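Side-chain contacts in cell division control protein 45 cdc45 putative (PDB 6CC2), which is probably, as in other eukaryotes, the Cdc45 subunit that joins Mcm2-7 and GINS in the helicase unwinding DNA for replication: residues Y445-L450 with V481-S486; K500-A505 with D518-E523. One frame throughout, in Å; residues are numbered along the deposited sequence.

Both contacts are buried, and each packs a helix against one of two neighbouring antiparallel strands of the same mixed sheet. Interaction 1 sets helix 444-462 on strand 479-485, about 16 Å from the centre of the chain to the centre of the contact; interaction 2, at about 21 Å, sets helix 494-508 on strand 519-525. Backbone bonds pairing Ile482 with Thr522 and Gly484 with Phe520 join the strands. The helices cover opposite faces: Val483 points toward the first, Phe520 and Thr522 toward the second. Chemistry differs accordingly: small aliphatic groups meet in interaction 1, two phenylalanines flanked by threonine methyls in interaction 2.

Interaction 1: residues Y445-L450 with V481-S486; sequences YKALQL and VIVGYS
Val483 meets helix 445-450 with both of its methyls, one for each of two consecutive residues, Ala447 and Leu448. The contact is wholly apolar; no hydrogen bond links the two segments. CG1 of Val483 presses on Leu448 CD2 at 3.3 Å, tighter than ordinary van der Waals contact, and the two side chains cross at about a right angle. CG2 faces Ala447 CB at a more relaxed 3.8 Å. This division follows from the valine torsion: with CG1 anti to the backbone N (chi1 170°), CG2 lies beside that nitrogen, so the two methyls address neighbouring residues of the helix. Leu448 does not start out aimed at the strand; its CD2 branch brings the end of the side chain in. The same leucine touches Ser519 and Val521 of strand 519-525, thus spanning two neighbouring strands. Helix 444-462 thereby covers one face of the mixed sheet in the alpha/beta C-terminal region.

Among polar interactions, Gln449 NE2 donates to Tyr445 O over 3.3 Å, arriving 49° above the carbonyl plane although the acceptor lies nearly in the amide plane of Gln449.

With no hydrogen bond between the two segments, their fit rests on shape: Leu448 CD2 and Val483 CG1 leave little room for closer approach, while Gln449, which points away from the strand, donates to Asp368 OD1, the salt-bridge partner of Lys446 NZ.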
loop_
_atom_site.group_PDB
_atom_site.type_symbol
_atom_site.label_atom_id
_atom_site.label_comp_id
_atom_site.label_asym_id
_atom_site.label_seq_id
_atom_site.Cartn_x
_atom_site.Cartn_y
_atom_site.Cartn_z
ATOM N N TYR A 445 11.749 -0.750 12.354
ATOM C CA TYR A 445 10.458 -1.157 11.794
ATOM C C TYR A 445 9.294 -0.412 12.446
ATOM O O TYR A 445 8.307 -0.117 11.770
ATOM C CB TYR A 445 10.277 -2.662 11.900
ATOM C CG TYR A 445 10.284 -3.236 13.296
ATOM C CD1 TYR A 445 11.471 -3.571 13.935
ATOM C CD2 TYR A 445 9.097 -3.451 13.974
ATOM C CE1 TYR A 445 11.460 -4.088 15.200
ATOM C CE2 TYR A 445 9.092 -3.976 15.233
ATOM C CZ TYR A 445 10.267 -4.281 15.842
ATOM O OH TYR A 445 10.245 -4.803 17.129
ATOM N N LYS A 446 9.402 -0.060 13.731
ATOM C CA LYS A 446 8.375 0.767 14.361
ATOM C C LYS A 446 8.491 2.233 13.956
ATOM O O LYS A 446 7.480 2.894 13.686
ATOM C CB LYS A 446 8.464 0.639 15.888
ATOM C CG LYS A 446 8.210 -0.739 16.442
ATOM C CD LYS A 446 6.772 -1.151 16.266
ATOM C CE LYS A 446 6.440 -2.356 17.135
ATOM N NZ LYS A 446 5.018 -2.784 16.963
ATOM N N ALA A 447 9.704 2.782 13.973
ATOM C CA ALA A 447 9.902 4.165 13.559
ATOM C C ALA A 447 9.390 4.396 12.145
ATOM O O ALA A 447 8.805 5.438 11.870
ATOM C CB ALA A 447 11.380 4.544 13.671
ATOM N N LEU A 448 9.611 3.424 11.239
ATOM C CA LEU A 448 9.145 3.571 9.860
ATOM C C LEU A 448 7.626 3.705 9.821
ATOM O O LEU A 448 7.082 4.526 9.073
ATOM C CB LEU A 448 9.587 2.382 9.026
ATOM C CG LEU A 448 11.032 2.370 8.523
ATOM C CD1 LEU A 448 11.494 0.953 8.185
ATOM C CD2 LEU A 448 11.152 3.288 7.313
ATOM N N GLN A 449 6.927 2.919 10.645
ATOM C CA GLN A 449 5.469 3.013 10.657
ATOM C C GLN A 449 5.013 4.358 11.179
ATOM O O GLN A 449 4.044 4.936 10.675
ATOM C CB GLN A 449 4.879 1.882 11.507
ATOM C CG GLN A 449 5.112 0.514 10.926
ATOM C CD GLN A 449 4.495 -0.543 11.777
ATOM O OE1 GLN A 449 3.272 -0.642 11.881
ATOM N NE2 GLN A 449 5.329 -1.335 12.409
ATOM N N LEU A 450 5.692 4.867 12.213
ATOM C CA LEU A 450 5.322 6.168 12.759
ATOM C C LEU A 450 5.618 7.279 11.772
ATOM O O LEU A 450 4.814 8.201 11.605
ATOM C CB LEU A 450 6.051 6.384 14.091
ATOM C CG LEU A 450 5.731 7.700 14.800
ATOM C CD1 LEU A 450 4.226 7.797 15.072
ATOM C CD2 LEU A 450 6.493 7.802 16.112
ATOM N N VAL A 481 17.788 7.146 15.873
ATOM C CA VAL A 481 17.408 6.471 14.650
ATOM C C VAL A 481 16.739 7.503 13.758
ATOM O O VAL A 481 15.872 8.239 14.220
ATOM C CB VAL A 481 16.470 5.292 14.944
ATOM C CG1 VAL A 481 16.104 4.569 13.668
ATOM C CG2 VAL A 481 17.155 4.334 15.899
ATOM N N ILE A 482 17.179 7.595 12.501
ATOM C CA ILE A 482 16.656 8.570 11.554
ATOM C C ILE A 482 15.945 7.816 10.434
ATOM O O ILE A 482 16.561 6.983 9.748
ATOM C CB ILE A 482 17.767 9.450 10.947
ATOM C CG1 ILE A 482 18.705 9.983 12.012
ATOM C CG2 ILE A 482 17.124 10.588 10.129
ATOM C CD1 ILE A 482 18.072 10.923 12.946
ATOM N N VAL A 483 14.666 8.103 10.238
ATOM C CA VAL A 483 13.897 7.510 9.155
ATOM C C VAL A 483 13.442 8.626 8.225
ATOM O O VAL A 483 12.939 9.663 8.685
ATOM C CB VAL A 483 12.687 6.727 9.695
ATOM C CG1 VAL A 483 11.771 6.326 8.532
ATOM C CG2 VAL A 483 13.154 5.511 10.467
ATOM N N GLY A 484 13.602 8.415 6.925
ATOM C CA GLY A 484 13.040 9.290 5.918
ATOM C C GLY A 484 12.006 8.525 5.111
ATOM O O GLY A 484 12.274 7.424 4.637
ATOM N N TYR A 485 10.820 9.128 4.972
ATOM C CA TYR A 485 9.715 8.478 4.292
ATOM C C TYR A 485 9.057 9.431 3.309
ATOM O O TYR A 485 8.799 10.592 3.631
ATOM C CB TYR A 485 8.646 7.981 5.286
ATOM C CG TYR A 485 7.414 7.433 4.588
ATOM C CD1 TYR A 485 7.419 6.178 4.025
ATOM C CD2 TYR A 485 6.261 8.201 4.477
ATOM C CE1 TYR A 485 6.286 5.677 3.358
ATOM C CE2 TYR A 485 5.134 7.702 3.829
ATOM C CZ TYR A 485 5.165 6.457 3.275
ATOM O OH TYR A 485 4.064 5.956 2.628
ATOM N N SER A 486 8.770 8.923 2.119
ATOM C CA SER A 486 8.109 9.700 1.083
ATOM C C SER A 486 6.826 8.991 0.677
ATOM O O SER A 486 6.868 7.860 0.180
ATOM C CB SER A 486 9.038 9.884 -0.112
ATOM O OG SER A 486 8.397 10.546 -1.174
#

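Interaction 2: residues K500-A505 with D518-E523; sequences KFTQTA and DSFVTE. With EDO (1,2-ethanediol), chain G.
The rings of Phe501 and Phe520 lie nearly parallel, 25° between planes, but have slid past each other in opposite directions. Their centroids are 5.4 Å apart, so overlap is slight and the closest meeting is not ring on ring: CE1 of Phe501 reaches CB of Phe520 at 3.4 Å. The torsions send the rings different ways. Phe501 carries CG anti to its own nitrogen (chi1 -173°), extending its ring from the helix toward the strand, whereas CG of Phe520 lies anti to its carbonyl carbon, beside the backbone N.

Farther along the strand, Thr522 meets the outer end of the same Phe501 ring, its CG2 approaching CZ at 3.9 Å. Thr522 OG1 is occupied elsewhere, hydrogen-bonded to Ser511 O. At the other ring, Thr502 CG2 comes obliquely to Phe520 CE2 at 3.7 Å, while its hydroxyl stays with the helix and bonds to Gly498 O.

These groups fill the interface between a helix layer and the mixed sheet of an alpha/beta sandwich, with helices on both faces of the sheet, consistent with the C-terminal DHHA1-type domain of Cdc45 and its RecJ relatives. The axes of helix 500-505 and strand 519-523 run almost alongside, at 15° and 10.0 Å. Phe501 also touches Ile482 on the adjacent strand and Tyr532 of helix 529-537.

Within the helix, Lys500 O takes two donors from opposite faces of its carbonyl plane, Thr504 N and Thr504 OG1, the latter at 2.8 Å. This ties the Thr504 hydroxyl to its own helix, while the side chain touches Tyr532, Ala535 and Leu536 of helix 529-537. Next to Thr522, Glu523 O accepts O1 of a 1,2-ethanediol, probably from the crystallisation liquor, at 3.1 Å, and Glu523 OE1 forms a salt bridge with Lys477.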
loop_
_atom_site.group_PDB
_atom_site.type_symbol
_atom_site.label_atom_id
_atom_site.label_comp_id
_atom_site.label_asym_id
_atom_site.label_seq_id
_atom_site.Cartn_x
_atom_site.Cartn_y
_atom_site.Cartn_z
ATOM N N LYS A 500 19.153 13.548 -1.794
ATOM C CA LYS A 500 19.684 14.467 -0.796
ATOM C C LYS A 500 19.733 13.827 0.589
ATOM O O LYS A 500 20.649 14.120 1.370
ATOM C CB LYS A 500 18.852 15.761 -0.787
ATOM C CG LYS A 500 18.914 16.538 -2.121
ATOM C CD LYS A 500 20.343 16.808 -2.546
ATOM C CE LYS A 500 20.427 17.543 -3.886
ATOM N NZ LYS A 500 21.839 17.707 -4.319
ATOM N N PHE A 501 18.777 12.960 0.916
ATOM C CA PHE A 501 18.857 12.228 2.170
ATOM C C PHE A 501 20.117 11.358 2.199
ATOM O O PHE A 501 20.833 11.314 3.211
ATOM C CB PHE A 501 17.616 11.360 2.363
ATOM C CG PHE A 501 17.547 10.684 3.718
ATOM C CD1 PHE A 501 18.176 9.468 3.930
ATOM C CD2 PHE A 501 16.865 11.273 4.768
ATOM C CE1 PHE A 501 18.117 8.848 5.177
ATOM C CE2 PHE A 501 16.801 10.662 6.008
ATOM C CZ PHE A 501 17.439 9.463 6.221
ATOM N N THR A 502 20.413 10.680 1.095
ATOM C CA THR A 502 21.576 9.803 1.070
ATOM C C THR A 502 22.869 10.604 0.995
ATOM O O THR A 502 23.864 10.236 1.618
ATOM C CB THR A 502 21.484 8.808 -0.087
ATOM O OG1 THR A 502 21.427 9.487 -1.332
ATOM C CG2 THR A 502 20.276 7.948 0.073
ATOM N N GLN A 503 22.866 11.717 0.256
ATOM C CA GLN A 503 24.041 12.581 0.205
ATOM C C GLN A 503 24.373 13.151 1.585
ATOM O O GLN A 503 25.558 13.281 1.935
ATOM C CB GLN A 503 23.832 13.707 -0.808
ATOM C CG GLN A 503 23.901 13.254 -2.260
ATOM C CD GLN A 503 23.616 14.377 -3.245
ATOM O OE1 GLN A 503 23.788 15.554 -2.933
ATOM N NE2 GLN A 503 23.173 14.012 -4.445
ATOM N N THR A 504 23.352 13.474 2.384
ATOM C CA THR A 504 23.600 13.942 3.741
ATOM C C THR A 504 24.295 12.865 4.562
ATOM O O THR A 504 25.298 13.125 5.247
ATOM C CB THR A 504 22.283 14.367 4.406
ATOM O OG1 THR A 504 21.649 15.388 3.618
ATOM C CG2 THR A 504 22.543 14.884 5.797
ATOM N N ALA A 505 23.760 11.642 4.511
ATOM C CA ALA A 505 24.418 10.522 5.186
ATOM C C ALA A 505 25.859 10.365 4.731
ATOM O O ALA A 505 26.763 10.141 5.548
ATOM C CB ALA A 505 23.642 9.236 4.937
ATOM N N ASP A 518 10.661 3.542 -0.969
ATOM C CA ASP A 518 10.189 4.872 -0.588
ATOM C C ASP A 518 10.666 5.347 0.789
ATOM O O ASP A 518 10.094 6.314 1.335
ATOM C CB ASP A 518 8.643 4.923 -0.606
ATOM C CG ASP A 518 8.013 3.856 0.276
ATOM O OD1 ASP A 518 8.705 3.316 1.166
ATOM O OD2 ASP A 518 6.829 3.539 0.074
ATOM N N SER A 519 11.693 4.728 1.360
ATOM C CA SER A 519 12.115 5.102 2.691
ATOM C C SER A 519 13.572 4.724 2.901
ATOM O O SER A 519 14.125 3.870 2.208
ATOM C CB SER A 519 11.238 4.428 3.753
ATOM O OG SER A 519 11.466 3.024 3.765
ATOM N N PHE A 520 14.160 5.338 3.915
ATOM C CA PHE A 520 15.549 5.132 4.288
ATOM C C PHE A 520 15.658 5.151 5.810
ATOM O O PHE A 520 14.904 5.842 6.490
ATOM C CB PHE A 520 16.479 6.238 3.738
ATOM C CG PHE A 520 16.290 6.519 2.291
ATOM C CD1 PHE A 520 15.268 7.345 1.862
ATOM C CD2 PHE A 520 17.144 5.953 1.338
ATOM C CE1 PHE A 520 15.084 7.602 0.515
ATOM C CE2 PHE A 520 16.969 6.218 -0.005
ATOM C CZ PHE A 520 15.929 7.041 -0.417
ATOM N N VAL A 521 16.634 4.408 6.330
ATOM C CA VAL A 521 16.960 4.417 7.748
ATOM C C VAL A 521 18.455 4.664 7.908
ATOM O O VAL A 521 19.266 4.010 7.248
ATOM C CB VAL A 521 16.580 3.090 8.426
ATOM C CG1 VAL A 521 16.857 3.160 9.920
ATOM C CG2 VAL A 521 15.105 2.779 8.180
ATOM N N THR A 522 18.806 5.617 8.764
ATOM C CA THR A 522 20.193 5.800 9.180
ATOM C C THR A 522 20.182 6.031 10.686
ATOM O O THR A 522 19.158 5.868 11.350
ATOM C CB THR A 522 20.876 6.933 8.389
ATOM O OG1 THR A 522 22.273 6.986 8.756
ATOM C CG2 THR A 522 20.246 8.276 8.661
ATOM N N GLU A 523 21.330 6.408 11.242
ATOM C CA GLU A 523 21.469 6.566 12.686
ATOM C C GLU A 523 22.606 7.540 12.943
ATOM O O GLU A 523 23.618 7.508 12.256
ATOM C CB GLU A 523 21.755 5.208 13.331
ATOM C CG GLU A 523 21.744 5.198 14.842
ATOM C CD GLU A 523 21.834 3.788 15.405
ATOM O OE1 GLU A 523 22.477 2.931 14.763
ATOM O OE2 GLU A 523 21.247 3.531 16.480
HETATM C C1 EDO G . 26.648 6.527 14.930
HETATM O O1 EDO G . 26.328 6.611 13.537
HETATM C C2 EDO G . 25.828 5.428 15.588
HETATM O O2 EDO G . 26.051 4.187 14.918
#